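Local coordinates for protein 4-amino-4-deoxychorismate lyase (PDB 3LUL) that belongs to the class IV aminotransferase family of pyridoxal-phosphate-dependent enzymes and carries its cofactor covalently attached to the chain, at residues Q118-R123 with G241-L246; F181-N186 with V255-I260. All blocks are in the same frame, centred on the assembly; numbering follows the deposited sequence.

Contact 1. Residues Q118-R123 with G241-L246; sequences QKHPVR and GIRRVL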
loop_
_atom_site.group_PDB
_atom_site.type_symbol
_atom_site.label_atom_id
_atom_site.label_comp_id
_atom_site.label_asym_id
_atom_site.label_seq_id
_atom_site.Cartn_x
_atom_site.Cartn_y
_atom_site.Cartn_z
ATOM N N GLN B 118 10.677 23.840 -4.776
ATOM C CA GLN B 118 10.898 24.329 -3.420
ATOM C C GLN B 118 12.406 24.468 -3.163
ATOM O O GLN B 118 13.142 23.496 -3.308
ATOM C CB GLN B 118 10.287 23.354 -2.428
ATOM C CG GLN B 118 8.755 23.279 -2.513
ATOM C CD GLN B 118 8.227 21.845 -2.670
ATOM O OE1 GLN B 118 8.744 20.898 -2.061
ATOM N NE2 GLN B 118 7.184 21.685 -3.487
ATOM N N LYS B 119 12.872 25.659 -2.800
ATOM C CA LYS B 119 14.336 25.879 -2.621
ATOM C C LYS B 119 14.809 26.061 -1.157
ATOM O O LYS B 119 16.020 25.970 -0.889
ATOM C CB LYS B 119 14.900 26.955 -3.569
ATOM C CG LYS B 119 14.028 28.206 -3.812
ATOM C CD LYS B 119 14.390 28.846 -5.154
ATOM C CE LYS B 119 14.067 30.340 -5.196
ATOM N NZ LYS B 119 12.658 30.642 -4.802
ATOM N N HIS B 120 13.868 26.269 -0.234
ATOM C CA HIS B 120 14.164 26.207 1.201
ATOM C C HIS B 120 14.657 24.790 1.607
ATOM O O HIS B 120 14.120 23.779 1.141
ATOM C CB HIS B 120 12.960 26.688 2.052
ATOM C CG HIS B 120 11.700 25.877 1.901
ATOM N ND1 HIS B 120 11.126 25.203 2.959
ATOM C CD2 HIS B 120 10.877 25.671 0.841
ATOM C CE1 HIS B 120 10.023 24.598 2.555
ATOM N NE2 HIS B 120 9.853 24.860 1.273
ATOM N N PRO B 121 15.708 24.704 2.463
ATOM C CA PRO B 121 16.157 23.358 2.843
ATOM C C PRO B 121 15.152 22.618 3.703
ATOM O O PRO B 121 14.384 23.246 4.427
ATOM C CB PRO B 121 17.429 23.617 3.631
ATOM C CG PRO B 121 17.887 24.937 3.160
ATOM C CD PRO B 121 16.641 25.719 2.965
ATOM N N VAL B 122 15.150 21.289 3.584
ATOM C CA VAL B 122 14.117 20.460 4.209
ATOM C C VAL B 122 14.512 19.995 5.603
ATOM O O VAL B 122 15.671 19.732 5.871
ATOM C CB VAL B 122 13.762 19.223 3.355
ATOM C CG1 VAL B 122 13.129 19.669 2.068
ATOM C CG2 VAL B 122 14.969 18.392 3.069
ATOM N N ARG B 123 13.505 19.898 6.476
ATOM C CA ARG B 123 13.658 19.330 7.808
ATOM C C ARG B 123 13.067 17.914 7.832
ATOM O O ARG B 123 11.911 17.699 7.436
ATOM C CB ARG B 123 12.970 20.219 8.849
ATOM C CG ARG B 123 13.626 21.581 9.075
ATOM C CD ARG B 123 13.141 22.188 10.383
ATOM N NE ARG B 123 13.763 23.465 10.724
ATOM C CZ ARG B 123 14.896 23.584 11.411
ATOM N NH1 ARG B 123 15.562 22.501 11.791
ATOM N NH2 ARG B 123 15.379 24.787 11.698
ATOM N N GLY B 241 14.615 17.586 -8.270
ATOM C CA GLY B 241 16.045 17.473 -8.435
ATOM C C GLY B 241 16.662 17.302 -7.064
ATOM O O GLY B 241 16.189 16.498 -6.250
ATOM N N ILE B 242 17.701 18.066 -6.795
ATOM C CA ILE B 242 18.391 17.990 -5.531
ATOM C C ILE B 242 17.737 18.975 -4.560
ATOM O O ILE B 242 17.540 20.169 -4.898
ATOM C CB ILE B 242 19.907 18.304 -5.708
ATOM C CG1 ILE B 242 20.595 17.137 -6.400
ATOM C CG2 ILE B 242 20.559 18.618 -4.355
ATOM C CD1 ILE B 242 22.055 17.368 -6.757
ATOM N N ARG B 243 17.443 18.482 -3.360
ATOM C CA ARG B 243 16.860 19.282 -2.280
ATOM C C ARG B 243 17.810 19.178 -1.095
ATOM O O ARG B 243 18.187 18.077 -0.659
ATOM C CB ARG B 243 15.478 18.758 -1.927
ATOM C CG ARG B 243 14.690 19.567 -0.880
ATOM C CD ARG B 243 13.791 20.661 -1.509
ATOM N NE ARG B 243 13.216 21.559 -0.480
ATOM C CZ ARG B 243 11.982 21.475 0.035
ATOM N NH1 ARG B 243 11.137 20.515 -0.339
ATOM N NH2 ARG B 243 11.587 22.337 0.975
ATOM N N ARG B 244 18.215 20.339 -0.579
ATOM C CA ARG B 244 19.160 20.380 0.524
ATOM C C ARG B 244 18.437 20.052 1.807
ATOM O O ARG B 244 17.264 20.391 1.960
ATOM C CB ARG B 244 19.808 21.771 0.614
ATOM C CG ARG B 244 20.626 22.151 -0.603
ATOM C CD ARG B 244 20.956 23.635 -0.600
ATOM N NE ARG B 244 21.469 24.081 -1.905
ATOM C CZ ARG B 244 22.753 24.122 -2.287
ATOM N NH1 ARG B 244 23.740 23.769 -1.472
ATOM N NH2 ARG B 244 23.061 24.551 -3.512
ATOM N N VAL B 245 19.145 19.394 2.719
ATOM C CA VAL B 245 18.597 19.000 4.027
ATOM C C VAL B 245 19.213 19.857 5.137
ATOM O O VAL B 245 20.427 19.919 5.292
ATOM C CB VAL B 245 18.812 17.499 4.304
ATOM C CG1 VAL B 245 18.379 17.110 5.755
ATOM C CG2 VAL B 245 18.059 16.643 3.272
ATOM N N LEU B 246 18.348 20.538 5.877
ATOM C CA LEU B 246 18.740 21.396 6.990
ATOM C C LEU B 246 18.946 20.595 8.259
ATOM O O LEU B 246 19.841 20.898 9.038
ATOM C CB LEU B 246 17.703 22.504 7.231
ATOM C CG LEU B 246 17.942 23.460 8.425
ATOM C CD1 LEU B 246 19.292 24.163 8.354
ATOM C CD2 LEU B 246 16.818 24.485 8.509
#
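V122 pairs with V245 where the start of strand 122-131 runs parallel to strand 241-248 in the large mixed sheet, and the loop just before V122 is held to the same strand by R243. The strand register is set by two backbone bonds, V122 N to R244 O at 2.8 Å and L246 N to V122 O at 2.8 Å, so V122 straddles V245 in the usual parallel manner. Both valines are beta-branched, a shape that favours extended backbone, and both are buried on the same face. P121 has no N-H to offer and suits the entry to the strand; its CA lies 3.3 Å from R244 O, and its CB packs 3.8 Å from L246 CB. R243 reaches back to the loop because CG is anti to the backbone N (chi1 -175°) and the chain then bends at chi2 (91°). R243 NE and R243 NH2 both donate to H120 O, each at 2.9 Å, with that oxygen in the guanidinium plane. Two donors on one acceptor limit swivelling of the flat group, while Q118 CB covers one face of the R243 guanidinium, 3.5 Å from R243 CZ. R244 carries its charge away from the pairing to a salt bridge with D261. R243 thus holds the loop leading into strand 122-131 through the H120 carbonyl, beside a parallel beta-bridge within the mixed sheet of this aminotransferase class IV chain.

Contact 2. Residues F181-N186 with V255-I260; sequences FLIENN and VNHPII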
loop_
_atom_site.group_PDB
_atom_site.type_symbol
_atom_site.label_atom_id
_atom_site.label_comp_id
_atom_site.label_asym_id
_atom_site.label_seq_id
_atom_site.Cartn_x
_atom_site.Cartn_y
_atom_site.Cartn_z
ATOM N N PHE B 181 21.343 11.175 -0.074
ATOM C CA PHE B 181 22.795 11.210 -0.271
ATOM C C PHE B 181 23.375 11.959 0.924
ATOM O O PHE B 181 22.729 12.850 1.486
ATOM C CB PHE B 181 23.154 11.963 -1.564
ATOM C CG PHE B 181 22.966 11.144 -2.832
ATOM C CD1 PHE B 181 21.718 11.018 -3.420
ATOM C CD2 PHE B 181 24.044 10.584 -3.469
ATOM C CE1 PHE B 181 21.549 10.302 -4.579
ATOM C CE2 PHE B 181 23.876 9.856 -4.640
ATOM C CZ PHE B 181 22.618 9.708 -5.178
ATOM N N LEU B 182 24.596 11.627 1.298
ATOM C CA LEU B 182 25.357 12.501 2.180
ATOM C C LEU B 182 26.749 12.721 1.660
ATOM O O LEU B 182 27.241 12.000 0.783
ATOM C CB LEU B 182 25.344 11.956 3.595
ATOM C CG LEU B 182 25.889 10.566 3.809
ATOM C CD1 LEU B 182 27.368 10.749 3.999
ATOM C CD2 LEU B 182 25.280 9.797 5.020
ATOM N N ILE B 183 27.395 13.738 2.200
ATOM C CA ILE B 183 28.759 14.094 1.832
ATOM C C ILE B 183 29.557 14.113 3.121
ATOM O O ILE B 183 29.134 14.739 4.085
ATOM C CB ILE B 183 28.873 15.481 1.181
ATOM C CG1 ILE B 183 28.128 15.499 -0.166
ATOM C CG2 ILE B 183 30.318 15.807 0.949
ATOM C CD1 ILE B 183 28.040 16.845 -0.789
ATOM N N GLU B 184 30.672 13.397 3.142
ATOM C CA GLU B 184 31.622 13.489 4.222
ATOM C C GLU B 184 33.036 13.471 3.645
ATOM O O GLU B 184 33.374 12.572 2.859
ATOM C CB GLU B 184 31.417 12.296 5.156
ATOM C CG GLU B 184 32.369 12.266 6.351
ATOM C CD GLU B 184 32.126 11.034 7.222
ATOM O OE1 GLU B 184 32.272 9.897 6.704
ATOM O OE2 GLU B 184 31.767 11.217 8.404
ATOM N N ASN B 185 33.843 14.457 4.065
ATOM C CA ASN B 185 35.222 14.637 3.578
ATOM C C ASN B 185 35.295 14.575 2.053
ATOM O O ASN B 185 36.131 13.865 1.489
ATOM C CB ASN B 185 36.189 13.608 4.207
ATOM C CG ASN B 185 36.103 13.565 5.728
ATOM O OD1 ASN B 185 35.879 14.588 6.369
ATOM N ND2 ASN B 185 36.260 12.371 6.307
ATOM N N ASN B 186 34.391 15.313 1.397
ATOM C CA ASN B 186 34.285 15.413 -0.063
ATOM C C ASN B 186 33.993 14.118 -0.805
ATOM O O ASN B 186 34.264 14.006 -2.008
ATOM C CB ASN B 186 35.553 16.059 -0.650
ATOM C CG ASN B 186 35.747 17.472 -0.182
ATOM O OD1 ASN B 186 34.779 18.174 0.088
ATOM N ND2 ASN B 186 37.012 17.915 -0.114
ATOM N N VAL B 255 24.056 23.444 4.932
ATOM C CA VAL B 255 23.325 23.139 3.695
ATOM C C VAL B 255 24.125 23.360 2.413
ATOM O O VAL B 255 23.763 22.832 1.357
ATOM C CB VAL B 255 21.984 23.888 3.626
ATOM C CG1 VAL B 255 21.067 23.422 4.769
ATOM C CG2 VAL B 255 22.179 25.395 3.639
ATOM N N ASN B 256 25.239 24.074 2.510
ATOM C CA ASN B 256 26.064 24.370 1.332
ATOM C C ASN B 256 27.252 23.424 1.206
ATOM O O ASN B 256 27.872 23.034 2.196
ATOM C CB ASN B 256 26.536 25.832 1.365
ATOM C CG ASN B 256 25.382 26.808 1.190
ATOM O OD1 ASN B 256 24.517 26.631 0.309
ATOM N ND2 ASN B 256 25.323 27.795 2.055
ATOM N N HIS B 257 27.545 23.055 -0.033
ATOM C CA HIS B 257 28.726 22.288 -0.366
ATOM C C HIS B 257 28.981 22.462 -1.840
ATOM O O HIS B 257 28.052 22.413 -2.629
ATOM C CB HIS B 257 28.555 20.805 -0.012
ATOM C CG HIS B 257 29.849 20.069 0.151
ATOM N ND1 HIS B 257 30.656 19.722 -0.916
ATOM C CD2 HIS B 257 30.502 19.663 1.262
ATOM C CE1 HIS B 257 31.728 19.096 -0.465
ATOM N NE2 HIS B 257 31.656 19.047 0.854
ATOM N N PRO B 258 30.249 22.670 -2.227
ATOM C CA PRO B 258 30.550 22.794 -3.665
ATOM C C PRO B 258 30.131 21.590 -4.512
ATOM O O PRO B 258 29.761 21.746 -5.691
ATOM C CB PRO B 258 32.078 23.008 -3.713
ATOM C CG PRO B 258 32.549 23.084 -2.318
ATOM C CD PRO B 258 31.437 22.850 -1.363
ATOM N N ILE B 259 30.171 20.392 -3.921
ATOM C CA ILE B 259 29.743 19.189 -4.619
ATOM C C ILE B 259 28.267 19.265 -4.990
ATOM O O ILE B 259 27.885 18.931 -6.101
ATOM C CB ILE B 259 30.044 17.929 -3.784
ATOM C CG1 ILE B 259 31.575 17.703 -3.721
ATOM C CG2 ILE B 259 29.304 16.663 -4.327
ATOM C CD1 ILE B 259 32.015 16.420 -2.927
ATOM N N ILE B 260 27.465 19.792 -4.083
ATOM C CA ILE B 260 26.025 19.968 -4.342
ATOM C C ILE B 260 25.806 20.967 -5.493
ATOM O O ILE B 260 25.009 20.694 -6.408
ATOM C CB ILE B 260 25.250 20.397 -3.086
ATOM C CG1 ILE B 260 25.361 19.296 -2.006
ATOM C CG2 ILE B 260 23.759 20.689 -3.444
ATOM C CD1 ILE B 260 24.724 19.638 -0.637
HETATM O O HOH W 1 33.284 17.627 2.778
#
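I183 lays its CG2 methyl over one face of the H257 ring, 3.8 Å from the ring centroid and 25° off the normal, a CH-pi contact shifted toward the rim. I183 CD1, at the end of the other branch, meets I259 CG2 and I260 CG1, both at 3.8 Å, in the first turn of helix 258-269. A branched aliphatic residue suits this place because CG2 lies over the ring face while CD1 touches both the ring and the helix. N186 OD1 lies in the plane of the H257 ring, 3.2 Å from H257 CE1, with the amide turned nearly perpendicular to the ring. One water joins the two, accepting from N186 N at 2.9 Å and hydrogen-bonded to H257 NE2 at 2.9 Å. The helix start helps hold the ring in position. H257 is the N-cap, and with CG anti to its backbone N (chi1 -159°) the ring places H257 ND1 to accept from I259 N at 3.1 Å, nearly straight at 161°. Farther out, L188 of strand 187-190 touches both I183 and I259. Since ND1 serves as an acceptor, the imidazole is probably neutral, matching its apolar cover on one face and polar company along its edge.

The segments alternate along the chain in the order 118-123, 181-186, 241-246, 255-260, so contacts 1 and 2 interleave. Their centres are about 13 Å apart, and both reach the same mixed sheet: strand 232-237 lies between strands 179-184 and 241-248, pairing antiparallel with each. Helix 258-269 packs against this sheet, with I260 touching both I242 and R244. The contacts also meet directly, through a probable hydrogen bond from R244 NH1 to V255 O at 3.0 Å. R244 thus probably links the strand of contact 1 to the loop that leads into helix 258-269 in contact 2.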